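Local coordinates for dTDP-glucose 4,6-dehydratase (Klebsiella pneumoniae, PDB 5U4Q), which binds NAD and, as a dTDP-glucose 4,6-dehydratase of the NAD-dependent epimerase/dehydratase family, probably converts dTDP-glucose to its 4-keto-6-deoxy form, at residues L23-H28 and L52-F57; K200-G205 and M284-N289; I208-Y213 and E270-I275; V236-N241 and P257-N262. All coordinates share one frame; numbering follows the deposited sequence. Where two conformers were deposited one is given.

Overall arrangement
The contacts lie in two regions of the fold. Contacts 1 and 4 belong to the NAD-binding Rossmann part, at strands 57-61 and 258-263 of its large parallel sheet. Their centres are about 27 Å apart. Contacts 2 and 3 lie some distance off, each centre about 38 Å from that of contact 1. They are neighbours, with centres about 12 Å apart, and share the small parallel sheet of strands 208-211 and 288-291. Contact 1 closes first along the chain. Contact 4 lies within the span of contact 3, and contact 3 within that of contact 2. The later chain therefore crosses between the two regions, as expected for extended short-chain dehydrogenases.

Contact 1 (L23-H28 and L52-F57)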
loop_
_atom_site.group_PDB
_atom_site.type_symbol
_atom_site.label_atom_id
_atom_site.label_comp_id
_atom_site.label_asym_id
_atom_site.label_seq_id
_atom_site.Cartn_x
_atom_site.Cartn_y
_atom_site.Cartn_z
ATOM N N LEU A 23 20.818 17.203 12.714
ATOM C CA LEU A 23 21.501 17.440 11.439
ATOM C C LEU A 23 22.038 18.865 11.398
ATOM O O LEU A 23 23.144 19.099 10.903
ATOM C CB LEU A 23 20.598 17.162 10.242
ATOM C CG LEU A 23 20.176 15.692 10.034
ATOM C CD1 LEU A 23 19.069 15.588 9.004
ATOM C CD2 LEU A 23 21.377 14.828 9.666
ATOM N N LEU A 24 21.262 19.796 11.939
ATOM C CA LEU A 24 21.728 21.191 12.021
ATOM C C LEU A 24 22.935 21.294 12.900
ATOM O O LEU A 24 23.894 22.049 12.579
ATOM C CB LEU A 24 20.618 22.110 12.512
ATOM C CG LEU A 24 19.500 22.307 11.512
ATOM C CD1 LEU A 24 18.214 22.821 12.143
ATOM C CD2 LEU A 24 19.957 23.203 10.357
ATOM N N ASN A 25 22.917 20.604 14.028
ATOM C CA ASN A 25 24.066 20.633 14.947
ATOM C C ASN A 25 25.333 19.957 14.385
ATOM O O ASN A 25 26.446 20.183 14.900
ATOM C CB ASN A 25 23.665 20.086 16.328
ATOM C CG ASN A 25 22.845 21.093 17.129
ATOM O OD1 ASN A 25 23.200 22.266 17.210
ATOM N ND2 ASN A 25 21.797 20.621 17.785
ATOM N N GLU A 26 25.169 19.121 13.357
ATOM C CA GLU A 26 26.305 18.490 12.673
ATOM C C GLU A 26 26.859 19.378 11.550
ATOM O O GLU A 26 27.828 19.004 10.882
ATOM C CB GLU A 26 25.907 17.128 12.096
ATOM C CG GLU A 26 25.499 16.111 13.147
ATOM C CD GLU A 26 26.647 15.647 14.038
ATOM O OE1 GLU A 26 26.375 14.976 15.060
ATOM O OE2 GLU A 26 27.823 15.926 13.720
ATOM N N GLY A 27 26.248 20.546 11.346
ATOM C CA GLY A 27 26.680 21.486 10.305
ATOM C C GLY A 27 26.036 21.376 8.957
ATOM O O GLY A 27 26.506 22.009 8.003
ATOM N N HIS A 28 24.948 20.611 8.842
ATOM C CA HIS A 28 24.308 20.441 7.545
ATOM C C HIS A 28 23.230 21.480 7.291
ATOM O O HIS A 28 22.731 22.116 8.208
ATOM C CB HIS A 28 23.626 19.078 7.447
ATOM C CG HIS A 28 24.525 17.915 7.699
ATOM N ND1 HIS A 28 25.636 17.651 6.925
ATOM C CD2 HIS A 28 24.429 16.893 8.585
ATOM C CE1 HIS A 28 26.214 16.545 7.360
ATOM N NE2 HIS A 28 25.499 16.061 8.360
ATOM N N LEU A 52 14.254 25.169 16.000
ATOM C CA LEU A 52 15.034 24.893 14.793
ATOM C C LEU A 52 15.504 26.174 14.111
ATOM O O LEU A 52 15.938 26.124 12.955
ATOM C CB LEU A 52 14.248 24.060 13.790
ATOM C CG LEU A 52 13.832 22.663 14.288
ATOM C CD1 LEU A 52 12.957 22.009 13.257
ATOM C CD2 LEU A 52 15.061 21.817 14.553
ATOM N N ALA A 53 15.447 27.302 14.819
ATOM C CA ALA A 53 15.915 28.579 14.250
ATOM C C ALA A 53 17.449 28.572 14.192
ATOM O O ALA A 53 18.122 28.853 15.174
ATOM C CB ALA A 53 15.415 29.771 15.074
ATOM N N TYR A 54 17.968 28.180 13.041
ATOM C CA TYR A 54 19.378 28.153 12.763
ATOM C C TYR A 54 19.542 28.745 11.370
ATOM O O TYR A 54 18.670 28.593 10.521
ATOM C CB TYR A 54 19.904 26.711 12.702
ATOM C CG TYR A 54 20.023 25.977 14.027
ATOM C CD1 TYR A 54 18.898 25.504 14.695
ATOM C CD2 TYR A 54 21.265 25.690 14.582
ATOM C CE1 TYR A 54 19.011 24.807 15.889
ATOM C CE2 TYR A 54 21.384 24.990 15.763
ATOM C CZ TYR A 54 20.256 24.551 16.417
ATOM O OH TYR A 54 20.375 23.865 17.602
ATOM N N PRO A 55 20.693 29.370 11.092
ATOM C CA PRO A 55 20.865 29.951 9.762
ATOM C C PRO A 55 20.797 28.925 8.624
ATOM O O PRO A 55 20.382 29.283 7.507
ATOM C CB PRO A 55 22.246 30.618 9.829
ATOM C CG PRO A 55 22.883 30.112 11.073
ATOM C CD PRO A 55 21.803 29.653 11.991
ATOM N N ALA A 56 21.194 27.679 8.898
ATOM C CA ALA A 56 21.175 26.616 7.887
ATOM C C ALA A 56 19.825 25.879 7.789
ATOM O O ALA A 56 19.724 24.893 7.061
ATOM C CB ALA A 56 22.265 25.633 8.188
ATOM N N PHE A 57 18.817 26.364 8.499
ATOM C CA PHE A 57 17.476 25.778 8.466
ATOM C C PHE A 57 16.498 26.690 7.784
ATOM O O PHE A 57 16.499 27.899 8.029
ATOM C CB PHE A 57 16.957 25.498 9.876
ATOM C CG PHE A 57 15.583 24.877 9.915
ATOM C CD1 PHE A 57 15.408 23.559 9.522
ATOM C CD2 PHE A 57 14.459 25.609 10.315
ATOM C CE1 PHE A 57 14.148 22.977 9.532
ATOM C CE2 PHE A 57 13.201 25.016 10.357
ATOM C CZ PHE A 57 13.049 23.692 9.947
HETATM O O HOH W 1 22.865 24.337 19.229
#
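The Tyr54 ring has Leu24 over one face. Leu24 CB sits above the ring centre, 4.2 Å from the Tyr54 ring centroid and 11° off the normal, a CH-pi contact. In the ring plane, CA of Leu52 lies at the edge. The Phe57 ring has Leu52 CB on one face, offset toward the rim, while Leu24 CD1 comes to this ring obliquely.

Leu24 is the centre of the contact. With CG anti to the carbonyl carbon (chi1 -70°), the branch is carried toward 52-57, and its two methyls then part. Leu24 CD1 reaches Phe57 CB at 3.7 Å and lies 3.8 Å from Tyr54 CD1. Leu24 CD2 faces the type I turn 54-57 and packs 3.7 Å from Ala56 C. Ala56 CB also rests 3.5 Å from His28 O.

Asn25 meets the far end of Tyr54, its amide plane 78° from the ring plane. A water joins the two polar ends, 2.9 Å from Asn25 OD1, to which it donates, and 3.0 Å from Tyr54 OH.

Helix 14-25 ends here in a Schellman motif, with Gly27 at positive phi, and the chain goes on to strand 29-34. Val30 of that strand receives Leu24 and Phe57 and pairs by backbone with Ala56. The contact thus packs the end of the first Rossmann helix on the loop entering strand 57-61, with the side chain of Leu52 about 10 Å from the bound NAD. The grip is mainly apolar and centred on one leucine, while at the outer side a water bridges the amide and the phenol.

Contact 2 (K200-G205 and M284-N289); sequences KAMLEG and MEAQKN
Met202 and Met284, both selenomethionines, lie alongside each other, pointing opposite ways. Met202 CE lies 3.6 Å from Met284 CG. In return, Met284 CE approaches the carbonyl Met202 O at 3.2 Å, close to the helix end. Leu203 lies roughly perpendicular to Met284, with Leu203 CD2 3.9 Å from Met284 SE. Nearer the sheet, Met202 CG packs 3.6 Å from Ala286 CB. CG of Met284 lies between its backbone N and carbonyl carbon (chi1 69°), and a bend at chi3 turns its methyl toward the helix.

The next shell fixes the backbone of 284-289. Lys288 NZ donates to Ala286 O at 2.9 Å and also forms a salt bridge with Glu279. The same Glu279 OE2 accepts from Ala286 N, and Met202 packs on Glu279 and Leu282. One acidic side chain of helix 271-282 thus holds two points of the segment. Helix 194-203 closes in a Schellman motif at Gly205.

Backbone hydrogen bonds of Gln287 with Ile208, and of Asn289 with Ile208 and Val210, join the segment to strand 208-211. The arrangement is an alpha/beta layer: a helix end packed on the approach to a short parallel sheet, consistent with the smaller C-terminal part of extended short-chain dehydrogenases.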
loop_
_atom_site.group_PDB
_atom_site.type_symbol
_atom_site.label_atom_id
_atom_site.label_comp_id
_atom_site.label_asym_id
_atom_site.label_seq_id
_atom_site.Cartn_x
_atom_site.Cartn_y
_atom_site.Cartn_z
ATOM N N LYS A 200 -0.088 12.887 30.795
ATOM C CA LYS A 200 -1.286 13.691 30.602
ATOM C C LYS A 200 -2.444 13.061 31.378
ATOM O O LYS A 200 -3.129 13.740 32.144
ATOM C CB LYS A 200 -1.623 13.790 29.112
ATOM C CG LYS A 200 -2.704 14.804 28.775
ATOM C CD LYS A 200 -2.866 14.970 27.268
ATOM C CE LYS A 200 -3.910 16.023 26.928
ATOM N NZ LYS A 200 -4.142 16.114 25.464
ATOM N N ALA A 201 -2.625 11.756 31.198
ATOM C CA ALA A 201 -3.707 11.006 31.869
ATOM C C ALA A 201 -3.583 11.140 33.389
ATOM O O ALA A 201 -4.568 11.456 34.076
ATOM C CB ALA A 201 -3.676 9.541 31.450
HETATM N N MSE A 202 -2.370 10.949 33.898
HETATM C CA MSE A 202 -2.088 11.082 35.337
HETATM C C MSE A 202 -2.390 12.438 35.886
HETATM O O MSE A 202 -3.074 12.549 36.916
HETATM C CB MSE A 202 -0.628 10.785 35.648
HETATM C CG MSE A 202 -0.440 9.290 35.649
HETATM SE SE MSE A 202 1.473 8.879 35.702
HETATM C CE MSE A 202 1.814 9.349 37.545
ATOM N N LEU A 203 -1.913 13.486 35.219
ATOM C CA LEU A 203 -2.125 14.860 35.699
ATOM C C LEU A 203 -3.579 15.332 35.544
ATOM O O LEU A 203 -3.994 16.260 36.231
ATOM C CB LEU A 203 -1.133 15.832 35.042
ATOM C CG LEU A 203 0.334 15.590 35.426
ATOM C CD1 LEU A 203 1.284 16.295 34.465
ATOM C CD2 LEU A 203 0.625 16.012 36.861
ATOM N N GLU A 204 -4.341 14.686 34.661
ATOM C CA GLU A 204 -5.775 14.981 34.481
ATOM C C GLU A 204 -6.677 14.025 35.296
ATOM O O GLU A 204 -7.901 14.093 35.191
ATOM C CB GLU A 204 -6.158 14.893 33.000
ATOM C CG GLU A 204 -5.526 15.954 32.108
ATOM C CD GLU A 204 -5.724 15.671 30.623
ATOM O OE1 GLU A 204 -6.286 14.606 30.270
ATOM O OE2 GLU A 204 -5.304 16.511 29.798
ATOM N N GLY A 205 -6.075 13.128 36.083
ATOM C CA GLY A 205 -6.828 12.167 36.905
ATOM C C GLY A 205 -7.573 11.093 36.118
ATOM O O GLY A 205 -8.526 10.491 36.630
HETATM N N MSE A 284 3.118 11.221 42.329
HETATM C CA MSE A 284 1.727 10.821 42.487
HETATM C C MSE A 284 1.497 9.419 41.999
HETATM O O MSE A 284 2.366 8.829 41.359
HETATM C CB MSE A 284 0.849 11.792 41.724
HETATM C CG MSE A 284 1.020 11.663 40.211
HETATM SE SE MSE A 284 -0.023 13.082 39.353
HETATM C CE MSE A 284 -1.827 12.437 39.808
ATOM N N GLU A 285 0.318 8.879 42.299
ATOM C CA GLU A 285 -0.045 7.525 41.898
ATOM C C GLU A 285 -1.088 7.577 40.783
ATOM O O GLU A 285 -2.074 8.305 40.880
ATOM C CB GLU A 285 -0.551 6.744 43.116
ATOM C CG GLU A 285 0.513 6.595 44.197
ATOM C CD GLU A 285 0.018 5.897 45.451
ATOM O OE1 GLU A 285 -1.209 5.890 45.696
ATOM O OE2 GLU A 285 0.867 5.367 46.204
ATOM N N ALA A 286 -0.852 6.806 39.724
ATOM C CA ALA A 286 -1.738 6.771 38.571
ATOM C C ALA A 286 -2.969 5.916 38.855
ATOM O O ALA A 286 -2.875 4.896 39.545
ATOM C CB ALA A 286 -1.003 6.208 37.366
ATOM N N GLN A 287 -4.116 6.352 38.328
ATOM C CA GLN A 287 -5.358 5.586 38.378
ATOM C C GLN A 287 -5.248 4.532 37.293
ATOM O O GLN A 287 -4.907 4.854 36.152
ATOM C CB GLN A 287 -6.563 6.481 38.078
ATOM C CG GLN A 287 -6.831 7.542 39.132
ATOM C CD GLN A 287 -7.514 6.981 40.359
ATOM O OE1 GLN A 287 -6.973 7.038 41.466
ATOM N NE2 GLN A 287 -8.704 6.417 40.170
ATOM N N LYS A 288 -5.539 3.279 37.628
ATOM C CA LYS A 288 -5.412 2.183 36.688
ATOM C C LYS A 288 -6.699 1.384 36.540
ATOM O O LYS A 288 -7.436 1.189 37.522
ATOM C CB LYS A 288 -4.283 1.246 37.147
ATOM C CG LYS A 288 -2.970 1.959 37.414
ATOM C CD LYS A 288 -1.927 1.048 38.041
ATOM C CE LYS A 288 -0.680 1.828 38.412
ATOM N NZ LYS A 288 -0.851 2.768 39.560
ATOM N N ASN A 289 -6.976 0.950 35.311
ATOM C CA ASN A 289 -8.086 0.042 35.001
ATOM C C ASN A 289 -7.440 -1.262 34.526
ATOM O O ASN A 289 -6.756 -1.287 33.506
ATOM C CB ASN A 289 -8.972 0.570 33.867
ATOM C CG ASN A 289 -9.587 1.916 34.163
ATOM O OD1 ASN A 289 -9.824 2.699 33.243
ATOM N ND2 ASN A 289 -9.852 2.201 35.438
#

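Contact 3 (I208-Y213 and E270-I275)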
loop_
_atom_site.group_PDB
_atom_site.type_symbol
_atom_site.label_atom_id
_atom_site.label_comp_id
_atom_site.label_asym_id
_atom_site.label_seq_id
_atom_site.Cartn_x
_atom_site.Cartn_y
_atom_site.Cartn_z
ATOM N N ILE A 208 -5.541 4.897 33.378
ATOM C CA ILE A 208 -4.752 4.270 32.336
ATOM C C ILE A 208 -5.169 2.807 32.253
ATOM O O ILE A 208 -5.275 2.126 33.287
ATOM C CB ILE A 208 -3.252 4.310 32.661
ATOM C CG1 ILE A 208 -2.770 5.754 32.801
ATOM C CG2 ILE A 208 -2.451 3.571 31.590
ATOM C CD1 ILE A 208 -1.368 5.852 33.367
ATOM N N ASP A 209 -5.394 2.314 31.038
ATOM C CA ASP A 209 -5.730 0.906 30.852
ATOM C C ASP A 209 -4.435 0.112 30.974
ATOM O O ASP A 209 -3.421 0.464 30.358
ATOM C CB ASP A 209 -6.401 0.648 29.495
ATOM C CG ASP A 209 -7.879 1.023 29.475
ATOM O OD1 ASP A 209 -8.395 1.602 30.459
ATOM O OD2 ASP A 209 -8.539 0.721 28.456
ATOM N N VAL A 210 -4.477 -0.943 31.787
ATOM C CA VAL A 210 -3.326 -1.793 32.035
ATOM C C VAL A 210 -3.667 -3.232 31.668
ATOM O O VAL A 210 -4.531 -3.843 32.293
ATOM C CB VAL A 210 -2.910 -1.707 33.531
ATOM C CG1 VAL A 210 -1.714 -2.618 33.827
ATOM C CG2 VAL A 210 -2.620 -0.259 33.921
ATOM N N TYR A 211 -2.983 -3.765 30.656
ATOM C CA TYR A 211 -3.177 -5.142 30.179
ATOM C C TYR A 211 -2.164 -6.122 30.756
ATOM O O TYR A 211 -1.034 -5.747 31.063
ATOM C CB TYR A 211 -3.046 -5.189 28.649
ATOM C CG TYR A 211 -4.131 -4.448 27.922
ATOM C CD1 TYR A 211 -4.013 -3.084 27.651
ATOM C CD2 TYR A 211 -5.286 -5.107 27.505
ATOM C CE1 TYR A 211 -5.020 -2.396 26.985
ATOM C CE2 TYR A 211 -6.296 -4.434 26.842
ATOM C CZ TYR A 211 -6.159 -3.080 26.579
ATOM O OH TYR A 211 -7.164 -2.417 25.921
ATOM N N ASN A 212 -2.580 -7.385 30.887
ATOM C CA ASN A 212 -1.710 -8.483 31.330
ATOM C C ASN A 212 -0.880 -8.154 32.591
ATOM O O ASN A 212 0.340 -8.398 32.637
ATOM C CB ASN A 212 -0.798 -8.900 30.154
ATOM C CG ASN A 212 0.049 -10.147 30.443
ATOM O OD1 ASN A 212 -0.318 -11.015 31.245
ATOM N ND2 ASN A 212 1.193 -10.238 29.769
ATOM N N TYR A 213 -1.554 -7.614 33.595
ATOM C CA TYR A 213 -0.937 -7.300 34.894
ATOM C C TYR A 213 0.263 -6.342 34.756
ATOM O O TYR A 213 1.186 -6.382 35.572
ATOM C CB TYR A 213 -0.517 -8.593 35.628
ATOM C CG TYR A 213 -1.637 -9.388 36.290
ATOM C CD1 TYR A 213 -2.502 -10.185 35.538
ATOM C CD2 TYR A 213 -1.821 -9.350 37.675
ATOM C CE1 TYR A 213 -3.512 -10.920 36.142
ATOM C CE2 TYR A 213 -2.828 -10.083 38.287
ATOM C CZ TYR A 213 -3.674 -10.868 37.516
ATOM O OH TYR A 213 -4.672 -11.613 38.098
ATOM N N GLU A 270 9.069 -3.951 31.201
ATOM C CA GLU A 270 7.638 -4.091 30.963
ATOM C C GLU A 270 6.920 -2.780 31.234
ATOM O O GLU A 270 7.454 -1.911 31.901
ATOM C CB GLU A 270 7.101 -5.178 31.904
ATOM C CG GLU A 270 7.701 -6.544 31.582
ATOM C CD GLU A 270 7.610 -7.571 32.704
ATOM O OE1 GLU A 270 7.297 -7.215 33.854
ATOM O OE2 GLU A 270 7.900 -8.751 32.423
ATOM N N LEU A 271 5.696 -2.667 30.741
ATOM C CA LEU A 271 4.882 -1.448 30.874
ATOM C C LEU A 271 4.858 -0.881 32.303
ATOM O O LEU A 271 5.029 0.335 32.521
ATOM C CB LEU A 271 3.466 -1.746 30.351
ATOM C CG LEU A 271 2.306 -0.745 30.342
ATOM C CD1 LEU A 271 1.530 -0.743 31.645
ATOM C CD2 LEU A 271 2.764 0.648 29.959
HETATM N N MSE A 272 4.682 -1.743 33.297
HETATM C CA MSE A 272 4.626 -1.270 34.674
HETATM C C MSE A 272 5.911 -0.595 35.098
HETATM O O MSE A 272 5.878 0.248 35.948
HETATM C CB MSE A 272 4.257 -2.402 35.655
HETATM C CG MSE A 272 3.936 -1.909 37.076
HETATM SE SE MSE A 272 2.386 -0.718 37.243
HETATM C CE MSE A 272 1.083 -2.069 36.675
ATOM N N ASP A 273 7.058 -0.939 34.510
ATOM C CA ASP A 273 8.325 -0.270 34.893
ATOM C C ASP A 273 8.272 1.225 34.528
ATOM O O ASP A 273 8.777 2.074 35.279
ATOM C CB ASP A 273 9.548 -0.907 34.217
ATOM C CG ASP A 273 9.811 -2.347 34.669
ATOM O OD1 ASP A 273 9.365 -2.740 35.759
ATOM O OD2 ASP A 273 10.500 -3.076 33.929
ATOM N N TYR A 274 7.665 1.542 33.383
ATOM C CA TYR A 274 7.522 2.947 32.968
ATOM C C TYR A 274 6.525 3.684 33.840
ATOM O O TYR A 274 6.766 4.815 34.220
ATOM C CB TYR A 274 7.073 3.057 31.507
ATOM C CG TYR A 274 8.098 2.576 30.539
ATOM C CD1 TYR A 274 9.137 3.404 30.139
ATOM C CD2 TYR A 274 8.040 1.305 30.016
ATOM C CE1 TYR A 274 10.102 2.962 29.246
ATOM C CE2 TYR A 274 9.010 0.843 29.122
ATOM C CZ TYR A 274 10.024 1.686 28.732
ATOM O OH TYR A 274 10.986 1.234 27.858
ATOM N N ILE A 275 5.394 3.042 34.150
ATOM C CA ILE A 275 4.384 3.683 34.992
ATOM C C ILE A 275 4.952 3.959 36.381
ATOM O O ILE A 275 4.802 5.051 36.898
ATOM C CB ILE A 275 3.109 2.825 35.081
ATOM C CG1 ILE A 275 2.517 2.665 33.679
ATOM C CG2 ILE A 275 2.090 3.470 36.024
ATOM C CD1 ILE A 275 1.277 1.808 33.638
#
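Strand 208-211 and the helical turn 271-275 run nearly antiparallel, with axes 10.5 Å apart at closest and 148° between their directions. This is an alpha/beta layer: a helix packed over a small two-stranded parallel sheet. Helix 271-282 leads on to strand 288-291, which lies beside strand 208-211.

Val210 carries the contact from the strand, using both methyls. Val210 CG1 stands 4.0 Å from Met272 CE and 4.3 Å from Leu271 CD1. Val210 CG2 takes Ile275 CD1 at 4.4 Å. Met272, a selenomethionine, comes across Val210. It has CG anti to the backbone N (chi1 -170°), and bends at chi2 and chi3 bring the terminal methyl onto the valine. These distances are those of ordinary apolar packing.

Other parts of the fold close the same layer. Phe198 of helix 194-203 touches both Ile208 and Leu271, so a second helix shares this core. Val210 also pairs by backbone with Asn289 and Met291.

At the start of the helix, Glu270 forms a salt bridge with Lys217 through OE2. Its backbone is tied to the first turn twice: Asp273 N donates to Glu270 O, and Glu270 N donates to Asp273 OD2 at 3.2 Å, meeting it from above the carboxylate plane.

Contact 4 (V236-N241 and P257-N262)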
loop_
_atom_site.group_PDB
_atom_site.type_symbol
_atom_site.label_atom_id
_atom_site.label_comp_id
_atom_site.label_asym_id
_atom_site.label_seq_id
_atom_site.Cartn_x
_atom_site.Cartn_y
_atom_site.Cartn_z
ATOM N N VAL A 236 24.523 5.400 5.300
ATOM C CA VAL A 236 24.790 4.078 4.759
ATOM C C VAL A 236 23.859 3.918 3.571
ATOM O O VAL A 236 22.665 3.694 3.740
ATOM C CB VAL A 236 24.589 2.953 5.793
ATOM C CG1 VAL A 236 24.846 1.602 5.147
ATOM C CG2 VAL A 236 25.520 3.143 6.993
ATOM N N ILE A 237 24.408 4.060 2.374
ATOM C CA ILE A 237 23.619 4.057 1.138
ATOM C C ILE A 237 23.493 2.639 0.553
ATOM O O ILE A 237 24.503 2.023 0.203
ATOM C CB ILE A 237 24.223 5.028 0.124
ATOM C CG1 ILE A 237 24.239 6.449 0.731
ATOM C CG2 ILE A 237 23.425 4.983 -1.185
ATOM C CD1 ILE A 237 24.778 7.521 -0.175
ATOM N N PRO A 238 22.266 2.100 0.450
ATOM C CA PRO A 238 22.122 0.748 -0.095
ATOM C C PRO A 238 22.617 0.647 -1.524
ATOM O O PRO A 238 22.516 1.600 -2.262
ATOM C CB PRO A 238 20.605 0.509 -0.052
ATOM C CG PRO A 238 20.147 1.377 1.063
ATOM C CD PRO A 238 20.961 2.616 0.906
ATOM N N GLN A 239 23.204 -0.503 -1.838
ATOM C CA GLN A 239 23.787 -0.768 -3.143
ATOM C C GLN A 239 23.053 -1.901 -3.819
ATOM O O GLN A 239 22.516 -2.761 -3.172
ATOM C CB GLN A 239 25.246 -1.166 -2.966
ATOM C CG GLN A 239 26.075 -0.090 -2.290
ATOM C CD GLN A 239 26.119 1.183 -3.105
ATOM O OE1 GLN A 239 26.362 1.149 -4.316
ATOM N NE2 GLN A 239 25.873 2.316 -2.457
ATOM N N ALA A 240 23.091 -1.891 -5.137
ATOM C CA ALA A 240 22.525 -2.975 -5.929
ATOM C C ALA A 240 23.305 -4.272 -5.666
ATOM O O ALA A 240 24.492 -4.233 -5.319
ATOM C CB ALA A 240 22.592 -2.623 -7.384
ATOM N N ASN A 241 22.637 -5.404 -5.841
ATOM C CA ASN A 241 23.231 -6.706 -5.584
ATOM C C ASN A 241 22.739 -7.749 -6.584
ATOM O O ASN A 241 21.673 -8.326 -6.403
ATOM C CB ASN A 241 22.870 -7.161 -4.176
ATOM C CG ASN A 241 23.424 -8.529 -3.832
ATOM O OD1 ASN A 241 24.223 -9.110 -4.583
ATOM N ND2 ASN A 241 22.993 -9.063 -2.688
ATOM N N PRO A 257 18.738 -1.385 -4.859
ATOM C CA PRO A 257 19.317 -0.706 -3.653
ATOM C C PRO A 257 18.180 -0.314 -2.690
ATOM O O PRO A 257 17.867 0.867 -2.518
ATOM C CB PRO A 257 20.025 0.515 -4.255
ATOM C CG PRO A 257 19.242 0.805 -5.488
ATOM C CD PRO A 257 18.865 -0.535 -6.049
ATOM N N TYR A 258 17.608 -1.338 -2.073
ATOM C CA TYR A 258 16.418 -1.256 -1.232
ATOM C C TYR A 258 16.637 -2.053 0.031
ATOM O O TYR A 258 17.043 -3.223 -0.019
ATOM C CB TYR A 258 15.240 -1.860 -1.991
ATOM C CG TYR A 258 14.048 -2.372 -1.174
ATOM C CD1 TYR A 258 12.942 -1.541 -0.922
ATOM C CD2 TYR A 258 13.979 -3.688 -0.724
ATOM C CE1 TYR A 258 11.852 -2.007 -0.203
ATOM C CE2 TYR A 258 12.880 -4.169 -0.009
ATOM C CZ TYR A 258 11.802 -3.322 0.226
ATOM O OH TYR A 258 10.715 -3.806 0.935
ATOM N N ARG A 259 16.360 -1.437 1.177
ATOM C CA ARG A 259 16.476 -2.126 2.464
ATOM C C ARG A 259 15.415 -1.653 3.431
ATOM O O ARG A 259 15.021 -0.482 3.395
ATOM C CB ARG A 259 17.825 -1.852 3.136
ATOM C CG ARG A 259 19.029 -2.536 2.523
ATOM C CD ARG A 259 18.981 -4.040 2.700
ATOM N NE ARG A 259 20.245 -4.628 2.269
ATOM C CZ ARG A 259 20.600 -4.789 1.000
ATOM N NH1 ARG A 259 21.783 -5.319 0.712
ATOM N NH2 ARG A 259 19.787 -4.418 0.022
ATOM N N VAL A 260 14.986 -2.563 4.311
ATOM C CA VAL A 260 14.033 -2.259 5.384
ATOM C C VAL A 260 14.654 -2.851 6.660
ATOM O O VAL A 260 15.166 -3.972 6.645
ATOM C CB VAL A 260 12.598 -2.781 5.159
ATOM C CG1 VAL A 260 11.735 -2.425 6.360
ATOM C CG2 VAL A 260 12.008 -2.210 3.871
ATOM N N TYR A 261 14.649 -2.071 7.743
ATOM C CA TYR A 261 15.141 -2.503 9.039
ATOM C C TYR A 261 14.141 -2.228 10.157
ATOM O O TYR A 261 13.450 -1.202 10.152
ATOM C CB TYR A 261 16.417 -1.745 9.429
ATOM C CG TYR A 261 17.568 -1.975 8.482
ATOM C CD1 TYR A 261 18.321 -3.162 8.524
ATOM C CD2 TYR A 261 17.916 -1.015 7.541
ATOM C CE1 TYR A 261 19.353 -3.370 7.628
ATOM C CE2 TYR A 261 18.944 -1.222 6.636
ATOM C CZ TYR A 261 19.657 -2.403 6.683
ATOM O OH TYR A 261 20.684 -2.577 5.784
ATOM N N ASN A 262 14.080 -3.138 11.126
ATOM C CA ASN A 262 13.422 -2.812 12.395
ATOM C C ASN A 262 14.313 -1.848 13.174
ATOM O O ASN A 262 15.536 -1.958 13.152
ATOM C CB ASN A 262 13.254 -4.030 13.294
ATOM C CG ASN A 262 12.183 -4.986 12.831
ATOM O OD1 ASN A 262 11.204 -4.612 12.194
ATOM N ND2 ASN A 262 12.331 -6.235 13.240
HETATM O O HOH W 2 20.779 -4.833 -2.622
#
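Pro257 and Pro238 bury the most surface here, and they pack against each other. Pro257 CB lies 3.4 Å from the carbonyl Pro238 O. In exchange, Pro238 CB sits 3.7 Å from Pro257 C. Pro238 CB and Pro257 CB are 4.2 Å apart, so the contact mixes ring carbon with peptide groups. Ala240 adds a loose touch on the Pro257 ring.

Arg259 is the third main residue. Arg259 CG meets Pro238 CB at 4.3 Å. Beyond that, chi2 of -67° folds the chain after CG, and the guanidinium turns back toward the preceding residue. Arg259 NH2 then donates to Tyr258 O at 3.0 Å. That oxygen lies in the guanidinium plane, but the donor stands 47° out of the carbonyl plane. A water at the guanidinium edge accepts from Arg259 NH2 at 2.9 Å. It also lies 2.8 Å from Gln239 O, in position to donate to it. Within its own loop, Gln239 NE2 donates to Ile237 O at 3.0 Å.

Pro257 and Arg259 pair by backbone with Thr176 of strand 176-185, and Pro257 O accepts from Ser169 OG. Pro238 in turn touches Pro175 and Thr177. The loop after helix 223-234 is thus laid against the start of strand 258-263, at the margin of the large Rossmann sheet. Neither proline has a backbone N-H to give, and their contact is carbon against carbon and carbonyl. A polar link between the segments runs through Arg259 and a water, at the protein surface.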